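Putative metal resistance protein (Proteus mirabilis, PDB 6C29) primes the disulfide isomerase activity of ScsC through this N-terminal periplasmic tandem immunoglobulin-fold domain of ScsB, and is probably a protein-disulfide reductase. Local coordinates at residues 74-77 with 82-85; 56-61 with 93-98; 7-10 with 16-19. All blocks are in the same frame, centred on the assembly; numbering follows the deposited sequence.

Contact 1: 74-77 with 82-85; sequences PSAF and IHTQ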
loop_
_atom_site.group_PDB
_atom_site.type_symbol
_atom_site.label_atom_id
_atom_site.label_comp_id
_atom_site.label_asym_id
_atom_site.label_seq_id
_atom_site.Cartn_x
_atom_site.Cartn_y
_atom_site.Cartn_z
ATOM N N PRO A 74 5.719 -0.279 -0.990
ATOM C CA PRO A 74 5.895 -1.138 0.195
ATOM C C PRO A 74 7.254 -1.797 0.281
ATOM O O PRO A 74 8.106 -1.674 -0.609
ATOM C CB PRO A 74 4.809 -2.205 0.001
ATOM C CG PRO A 74 4.804 -2.383 -1.509
ATOM C CD PRO A 74 4.989 -0.989 -2.062
ATOM N N SER A 75 7.453 -2.515 1.374
ATOM C CA SER A 75 8.605 -3.354 1.572
ATOM C C SER A 75 8.148 -4.781 1.865
ATOM O O SER A 75 6.978 -4.991 2.210
ATOM C CB SER A 75 9.453 -2.813 2.731
ATOM O OG SER A 75 9.946 -1.523 2.425
ATOM N N ALA A 76 9.069 -5.736 1.751
ATOM C CA ALA A 76 8.767 -7.119 2.049
ATOM C C ALA A 76 9.532 -7.575 3.272
ATOM O O ALA A 76 10.664 -7.152 3.501
ATOM C CB ALA A 76 9.095 -8.009 0.858
ATOM N N PHE A 77 8.905 -8.455 4.037
ATOM C CA PHE A 77 9.509 -8.966 5.257
ATOM C C PHE A 77 9.290 -10.463 5.341
ATOM O O PHE A 77 8.246 -10.965 4.908
ATOM C CB PHE A 77 8.891 -8.290 6.492
ATOM C CG PHE A 77 8.893 -6.800 6.445
ATOM C CD1 PHE A 77 9.988 -6.087 6.925
ATOM C CD2 PHE A 77 7.808 -6.093 5.939
ATOM C CE1 PHE A 77 10.006 -4.706 6.893
ATOM C CE2 PHE A 77 7.821 -4.728 5.917
ATOM C CZ PHE A 77 8.922 -4.029 6.384
ATOM N N ILE A 82 7.171 -15.867 8.258
ATOM C CA ILE A 82 5.974 -15.372 7.545
ATOM C C ILE A 82 6.330 -14.336 6.456
ATOM O O ILE A 82 6.974 -13.335 6.776
ATOM C CB ILE A 82 4.985 -14.690 8.551
ATOM C CG1 ILE A 82 4.778 -15.557 9.801
ATOM C CG2 ILE A 82 3.666 -14.329 7.889
ATOM C CD1 ILE A 82 4.170 -16.919 9.529
ATOM N N HIS A 83 5.942 -14.553 5.193
ATOM C CA HIS A 83 6.134 -13.524 4.159
ATOM C C HIS A 83 5.014 -12.490 4.118
ATOM O O HIS A 83 3.842 -12.846 3.951
ATOM C CB HIS A 83 6.252 -14.119 2.766
ATOM C CG HIS A 83 6.646 -13.114 1.719
ATOM N ND1 HIS A 83 7.900 -12.543 1.669
ATOM C CD2 HIS A 83 5.948 -12.570 0.692
ATOM C CE1 HIS A 83 7.963 -11.702 0.649
ATOM N NE2 HIS A 83 6.791 -11.698 0.041
ATOM N N THR A 84 5.385 -11.216 4.231
ATOM C CA THR A 84 4.413 -10.117 4.273
ATOM C C THR A 84 4.878 -8.900 3.485
ATOM O O THR A 84 6.078 -8.721 3.245
ATOM C CB THR A 84 4.133 -9.692 5.695
ATOM O OG1 THR A 84 5.352 -9.288 6.322
ATOM C CG2 THR A 84 3.525 -10.844 6.479
ATOM N N GLN A 85 3.916 -8.072 3.080
ATOM C CA GLN A 85 4.181 -6.830 2.365
ATOM C C GLN A 85 3.628 -5.667 3.189
ATOM O O GLN A 85 2.468 -5.702 3.594
ATOM C CB GLN A 85 3.562 -6.846 0.967
ATOM C CG GLN A 85 4.102 -8.024 0.153
ATOM C CD GLN A 85 3.507 -8.156 -1.210
ATOM O OE1 GLN A 85 4.228 -8.394 -2.181
ATOM N NE2 GLN A 85 2.191 -8.087 -1.299
#
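F77 and T84 hold the two strands together by a reciprocal pair of backbone hydrogen bonds, F77 N to T84 O at 2.9 Å and T84 N to F77 O at 3.0 Å. Both are fairly straight, the second lying in the plane of its carbonyl. Softer CA-H...O contacts extend this pairing on both sides. Q85 CA approaches S75 O at 3.4 Å, A76 CA leans on T84 O, and H83 CA on F77 O, which thus receives a C-H besides the T84 amide. The arrangement is a β-hairpin: strands 75-77 and 84-88 run antiparallel, with A76 and Q85 as the neighbouring non-hydrogen-bonded pair and residues 78-83 making the connection.

The side-chain contacts divide between the two faces. On one, F77 and T84 cross at about a right angle. T84 OG1 sits between its own backbone N and carbonyl carbon (chi1 58°), which brings it 3.7 Å from F77 CB and close to the ring plane, at the edge of the phenyl group. On the side of A76 and Q85, the imidazole of H83 approaches obliquely: with chi1 at -172° its ring is carried toward the partner strand, and CE1 meets the methyl of A76, CB, at 3.9 Å. H83 ND1 is anchored by D78 OD1 within the connection, which helps to set the turn of the ring.

Polar and packing contacts of Q85 tie the hairpin to its surroundings. Its NE2 donates to the backbone oxygens of S48 and L185, while A76 and Q85 both pack on Y184 of strand 182-186, so that this face of the hairpin bridges to the second immunoglobulin-like unit of the chain.

Contact 2: 56-61 with 93-98; sequences PEINWT and FPIELK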
loop_
_atom_site.group_PDB
_atom_site.type_symbol
_atom_site.label_atom_id
_atom_site.label_comp_id
_atom_site.label_asym_id
_atom_site.label_seq_id
_atom_site.Cartn_x
_atom_site.Cartn_y
_atom_site.Cartn_z
ATOM N N PRO A 56 -4.557 -1.936 6.570
ATOM C CA PRO A 56 -5.233 -0.879 7.350
ATOM C C PRO A 56 -6.350 -0.248 6.544
ATOM O O PRO A 56 -6.296 -0.205 5.317
ATOM C CB PRO A 56 -4.128 0.137 7.629
ATOM C CG PRO A 56 -3.087 -0.133 6.594
ATOM C CD PRO A 56 -3.157 -1.596 6.257
ATOM N N GLU A 57 -7.375 0.251 7.233
ATOM C CA GLU A 57 -8.481 0.914 6.549
ATOM C C GLU A 57 -9.151 1.923 7.468
ATOM O O GLU A 57 -9.012 1.825 8.681
ATOM C CB GLU A 57 -9.497 -0.112 6.053
ATOM C CG GLU A 57 -10.264 -0.809 7.143
ATOM C CD GLU A 57 -11.297 -1.771 6.580
ATOM O OE1 GLU A 57 -11.185 -2.132 5.387
ATOM O OE2 GLU A 57 -12.261 -2.100 7.303
ATOM N N ILE A 58 -9.876 2.874 6.877
ATOM C CA ILE A 58 -10.661 3.835 7.627
ATOM C C ILE A 58 -12.106 3.722 7.186
ATOM O O ILE A 58 -12.403 3.698 5.985
ATOM C CB ILE A 58 -10.193 5.296 7.424
ATOM C CG1 ILE A 58 -8.786 5.501 7.968
ATOM C CG2 ILE A 58 -11.146 6.256 8.142
ATOM C CD1 ILE A 58 -8.171 6.845 7.595
ATOM N N ASN A 59 -12.994 3.716 8.167
ATOM C CA ASN A 59 -14.425 3.818 7.916
ATOM C C ASN A 59 -14.907 5.155 8.446
ATOM O O ASN A 59 -14.826 5.438 9.646
ATOM C CB ASN A 59 -15.133 2.636 8.555
ATOM C CG ASN A 59 -14.767 1.311 7.861
ATOM O OD1 ASN A 59 -15.291 0.996 6.787
ATOM N ND2 ASN A 59 -13.859 0.539 8.466
ATOM N N TRP A 60 -15.365 6.003 7.529
ATOM C CA TRP A 60 -15.841 7.339 7.869
ATOM C C TRP A 60 -17.315 7.275 8.235
ATOM O O TRP A 60 -18.076 6.519 7.635
ATOM C CB TRP A 60 -15.648 8.299 6.698
ATOM C CG TRP A 60 -14.237 8.389 6.208
ATOM C CD1 TRP A 60 -13.730 7.807 5.098
ATOM C CD2 TRP A 60 -13.151 9.103 6.821
ATOM N NE1 TRP A 60 -12.401 8.103 4.972
ATOM C CE2 TRP A 60 -12.018 8.899 6.013
ATOM C CE3 TRP A 60 -13.029 9.889 7.965
ATOM C CZ2 TRP A 60 -10.778 9.454 6.313
ATOM C CZ3 TRP A 60 -11.787 10.441 8.263
ATOM C CH2 TRP A 60 -10.685 10.216 7.443
ATOM N N THR A 61 -17.689 8.061 9.236
ATOM C CA THR A 61 -19.081 8.230 9.637
ATOM C C THR A 61 -19.873 8.961 8.551
ATOM O O THR A 61 -21.020 8.627 8.278
ATOM C CB THR A 61 -19.178 9.012 10.942
ATOM O OG1 THR A 61 -18.515 8.284 11.980
ATOM C CG2 THR A 61 -20.638 9.268 11.319
ATOM N N PHE A 93 0.161 7.859 4.871
ATOM C CA PHE A 93 -0.798 7.590 3.828
ATOM C C PHE A 93 -1.489 8.877 3.384
ATOM O O PHE A 93 -2.215 9.477 4.173
ATOM C CB PHE A 93 -1.848 6.579 4.311
ATOM C CG PHE A 93 -1.279 5.258 4.732
ATOM C CD1 PHE A 93 -0.817 4.368 3.796
ATOM C CD2 PHE A 93 -1.213 4.891 6.076
ATOM C CE1 PHE A 93 -0.289 3.155 4.164
ATOM C CE2 PHE A 93 -0.685 3.667 6.445
ATOM C CZ PHE A 93 -0.227 2.793 5.486
ATOM N N PRO A 94 -1.267 9.326 2.140
ATOM C CA PRO A 94 -2.111 10.384 1.584
ATOM C C PRO A 94 -3.451 9.834 1.120
ATOM O O PRO A 94 -3.475 8.807 0.432
ATOM C CB PRO A 94 -1.299 10.913 0.400
ATOM C CG PRO A 94 -0.074 10.018 0.287
ATOM C CD PRO A 94 -0.294 8.837 1.161
ATOM N N ILE A 95 -4.520 10.509 1.502
ATOM C CA ILE A 95 -5.882 10.120 1.224
ATOM C C ILE A 95 -6.606 11.332 0.637
ATOM O O ILE A 95 -6.299 12.473 0.990
ATOM C CB ILE A 95 -6.567 9.638 2.499
ATOM C CG1 ILE A 95 -5.833 8.404 3.048
ATOM C CG2 ILE A 95 -8.013 9.313 2.241
ATOM C CD1 ILE A 95 -6.107 8.141 4.491
ATOM N N GLU A 96 -7.499 11.081 -0.310
ATOM C CA GLU A 96 -8.319 12.141 -0.882
ATOM C C GLU A 96 -9.773 11.708 -0.840
ATOM O O GLU A 96 -10.082 10.558 -1.131
ATOM C CB GLU A 96 -7.887 12.456 -2.313
ATOM C CG GLU A 96 -6.513 13.124 -2.403
ATOM C CD GLU A 96 -6.043 13.392 -3.831
ATOM O OE1 GLU A 96 -6.393 14.460 -4.386
ATOM O OE2 GLU A 96 -5.314 12.543 -4.404
ATOM N N LEU A 97 -10.647 12.657 -0.498
ATOM C CA LEU A 97 -12.092 12.444 -0.404
ATOM C C LEU A 97 -12.788 13.554 -1.178
ATOM O O LEU A 97 -12.301 14.680 -1.219
ATOM C CB LEU A 97 -12.631 12.483 1.038
ATOM C CG LEU A 97 -12.045 11.599 2.115
ATOM C CD1 LEU A 97 -12.769 11.902 3.398
ATOM C CD2 LEU A 97 -12.189 10.134 1.775
ATOM N N LYS A 98 -13.879 13.198 -1.844
ATOM C CA LYS A 98 -14.753 14.173 -2.519
ATOM C C LYS A 98 -16.148 14.196 -1.902
ATOM O O LYS A 98 -16.545 13.272 -1.192
ATOM C CB LYS A 98 -14.820 13.901 -4.018
ATOM C CG LYS A 98 -13.509 14.174 -4.729
ATOM C CD LYS A 98 -13.646 13.944 -6.208
ATOM C CE LYS A 98 -12.344 14.220 -6.935
ATOM N NZ LYS A 98 -12.480 13.819 -8.357
#
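The indole NE1 of W60 is met by both methyl groups of L97, with CD2 3.8 Å from NE1 and CD1 at 4.1 Å from the same atom. This nitrogen is buried here without any hydrogen-bonding partner, so the leucine methyls cover a polar N-H that has no partner in the model. L97 CD1 also lies over the face of the indole in a CH-π contact, 4.2 Å from the centroid of the five-membered ring and 18° off its normal. The opposite face is covered from within its own strand by I58 CG2, 3.5 Å above the ring plane, so the indole is held flat between an isoleucine and a leucine.

Further along the strands, I58 and I95 meet at the ends of their longer branches, CD1 to CD1, at 3.9 Å. Both carry CG1 anti to the carbonyl carbon (chi1 -65° and -62°) and continue extended, which sends the two δ-methyls across the gap to each other. P56 CG touches F93 CZ at 4.2 Å, approaching the phenyl ring obliquely. F93 also meets the rings of W69, W71 and Y87. I32 packs on W60 and L97, and L34 on I58 and F93.

The CA atoms of I58 and I95 are 10.2 Å apart, and the strands run roughly in the same direction. Strand 57-60 is bonded to 104-114 and strand 90-97 to 30-38, so the apolar side chains belong to two sheets packed face to face: the hydrophobic interior of an immunoglobulin-fold β-sandwich.

Contact 3: 7-10 with 16-19; sequences WLTM and AQVR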
loop_
_atom_site.group_PDB
_atom_site.type_symbol
_atom_site.label_atom_id
_atom_site.label_comp_id
_atom_site.label_asym_id
_atom_site.label_seq_id
_atom_site.Cartn_x
_atom_site.Cartn_y
_atom_site.Cartn_z
ATOM N N TRP A 7 -1.186 13.558 18.032
ATOM C CA TRP A 7 -0.708 12.168 18.071
ATOM C C TRP A 7 -1.584 11.362 19.016
ATOM O O TRP A 7 -1.724 11.692 20.207
ATOM C CB TRP A 7 0.784 12.115 18.456
ATOM C CG TRP A 7 1.639 12.581 17.313
ATOM C CD1 TRP A 7 2.189 13.821 17.147
ATOM C CD2 TRP A 7 2.013 11.826 16.161
ATOM N NE1 TRP A 7 2.867 13.883 15.952
ATOM C CE2 TRP A 7 2.790 12.662 15.335
ATOM C CE3 TRP A 7 1.761 10.521 15.739
ATOM C CZ2 TRP A 7 3.306 12.239 14.131
ATOM C CZ3 TRP A 7 2.289 10.103 14.534
ATOM C CH2 TRP A 7 3.051 10.960 13.747
ATOM N N LEU A 8 -2.170 10.297 18.475
ATOM C CA LEU A 8 -3.120 9.469 19.193
ATOM C C LEU A 8 -2.501 8.149 19.571
ATOM O O LEU A 8 -1.835 7.480 18.754
ATOM C CB LEU A 8 -4.360 9.212 18.337
ATOM C CG LEU A 8 -5.077 10.440 17.778
ATOM C CD1 LEU A 8 -6.139 9.982 16.746
ATOM C CD2 LEU A 8 -5.658 11.281 18.903
ATOM N N THR A 9 -2.781 7.732 20.791
ATOM C CA THR A 9 -2.428 6.408 21.250
ATOM C C THR A 9 -3.687 5.809 21.864
ATOM O O THR A 9 -4.632 6.531 22.244
ATOM C CB THR A 9 -1.275 6.395 22.282
ATOM O OG1 THR A 9 -1.658 7.160 23.424
ATOM C CG2 THR A 9 0.013 6.981 21.704
HETATM N N MSE A 10 -3.723 4.496 21.883
HETATM C CA MSE A 10 -4.765 3.738 22.559
HETATM C C MSE A 10 -4.132 2.962 23.685
HETATM O O MSE A 10 -2.987 2.475 23.535
HETATM C CB MSE A 10 -5.442 2.791 21.564
HETATM C CG MSE A 10 -6.297 3.514 20.547
HETATM SE SE MSE A 10 -7.845 4.299 21.427
HETATM C CE MSE A 10 -8.870 2.652 21.565
ATOM N N ALA A 16 2.229 1.811 18.640
ATOM C CA ALA A 16 1.866 2.687 17.539
ATOM C C ALA A 16 1.342 4.008 18.031
ATOM O O ALA A 16 0.709 4.102 19.074
ATOM C CB ALA A 16 0.840 2.034 16.635
ATOM N N GLN A 17 1.598 5.048 17.254
ATOM C CA GLN A 17 0.955 6.326 17.433
ATOM C C GLN A 17 0.477 6.755 16.043
ATOM O O GLN A 17 1.188 6.512 15.063
ATOM C CB GLN A 17 1.911 7.386 17.944
ATOM C CG GLN A 17 2.803 7.131 19.091
ATOM C CD GLN A 17 3.600 8.396 19.332
ATOM O OE1 GLN A 17 4.803 8.436 19.091
ATOM N NE2 GLN A 17 2.915 9.459 19.711
ATOM N N VAL A 18 -0.678 7.424 15.972
ATOM C CA VAL A 18 -1.175 7.897 14.685
ATOM C C VAL A 18 -1.640 9.327 14.766
ATOM O O VAL A 18 -2.019 9.829 15.810
ATOM C CB VAL A 18 -2.338 7.016 14.121
ATOM C CG1 VAL A 18 -1.966 5.500 14.150
ATOM C CG2 VAL A 18 -3.627 7.268 14.855
ATOM N N ARG A 19 -1.557 10.016 13.638
ATOM C CA ARG A 19 -1.961 11.410 13.549
ATOM C C ARG A 19 -2.576 11.652 12.198
ATOM O O ARG A 19 -2.008 11.225 11.208
ATOM C CB ARG A 19 -0.759 12.337 13.728
ATOM C CG ARG A 19 -1.083 13.837 13.505
ATOM C CD ARG A 19 0.151 14.712 13.811
ATOM N NE ARG A 19 -0.046 16.144 13.550
ATOM C CZ ARG A 19 0.674 16.878 12.694
ATOM N NH1 ARG A 19 1.634 16.335 11.945
ATOM N NH2 ARG A 19 0.426 18.182 12.585
HETATM O O HOH W 1 -1.516 3.195 20.319
#
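W7 lies flat over the aliphatic part of R19, the two side chains crossing obliquely. R19 CB sits 3.6 Å from the centroid of the six-membered ring of W7 and only 9° off its normal, a CH-π contact almost squarely over the face. R19 has CG anti to its N (chi1 174°) and stays extended as far as NE, so the chain runs along beneath the indole and brings CD to 3.6 Å from W7 NE1. The guanidinium beyond is tilted 33° from the ring plane and does not stack on it; its charge is instead met by salt bridges from NE to D4 and from NH1 to E35.

Q17 comes at W7 from another direction. Its amide is turned well away from parallel to the indole, with NE2 3.6 Å from W7 CB, while the backbone O of Q17 lies at the edge of the ring, near its plane, 3.8 Å from W7 CZ3. Next to it, T9 and Q17 run side by side and point the same way, CG2 of T9 on CG of Q17 at 3.8 Å.

Beneath these side chains L8 and V18 form an antiparallel hydrogen-bonded pair, L8 N to V18 O at 2.7 Å and V18 N to L8 O somewhat longer. Where the strands diverge a water takes over, accepting from M10 N and donating to A16 O at 2.7 Å.

Strand 8-10, only weakly bonded, thus adds to the edge of strand 16-24, whose far side pairs with 30-38 through Q37 and E35; L8 faces L125 and V18 faces L109, L111 and Y123 of the opposing sheet.

Overall arrangement
Contact 2 is the buried one: apolar side chains from two facing sheets meet across the sandwich interior without backbone bonding. Contacts 1 and 3 instead pair strands edge to edge by backbone hydrogen bonds, and most of their residues are at least partly exposed. Contact 1 is a surface hairpin turned toward the C-terminal unit, whereas contact 3, partly buried, adds an N-terminal strand to the edge of the sheet that also supplies strand 90-97 to contact 2. Contacts 1 and 2 are linked by sequence, since strand 84-88 leads into 90-97, yet they lie on opposite sides of the chain's centre, their centres 23 Å apart. None of the three touches another.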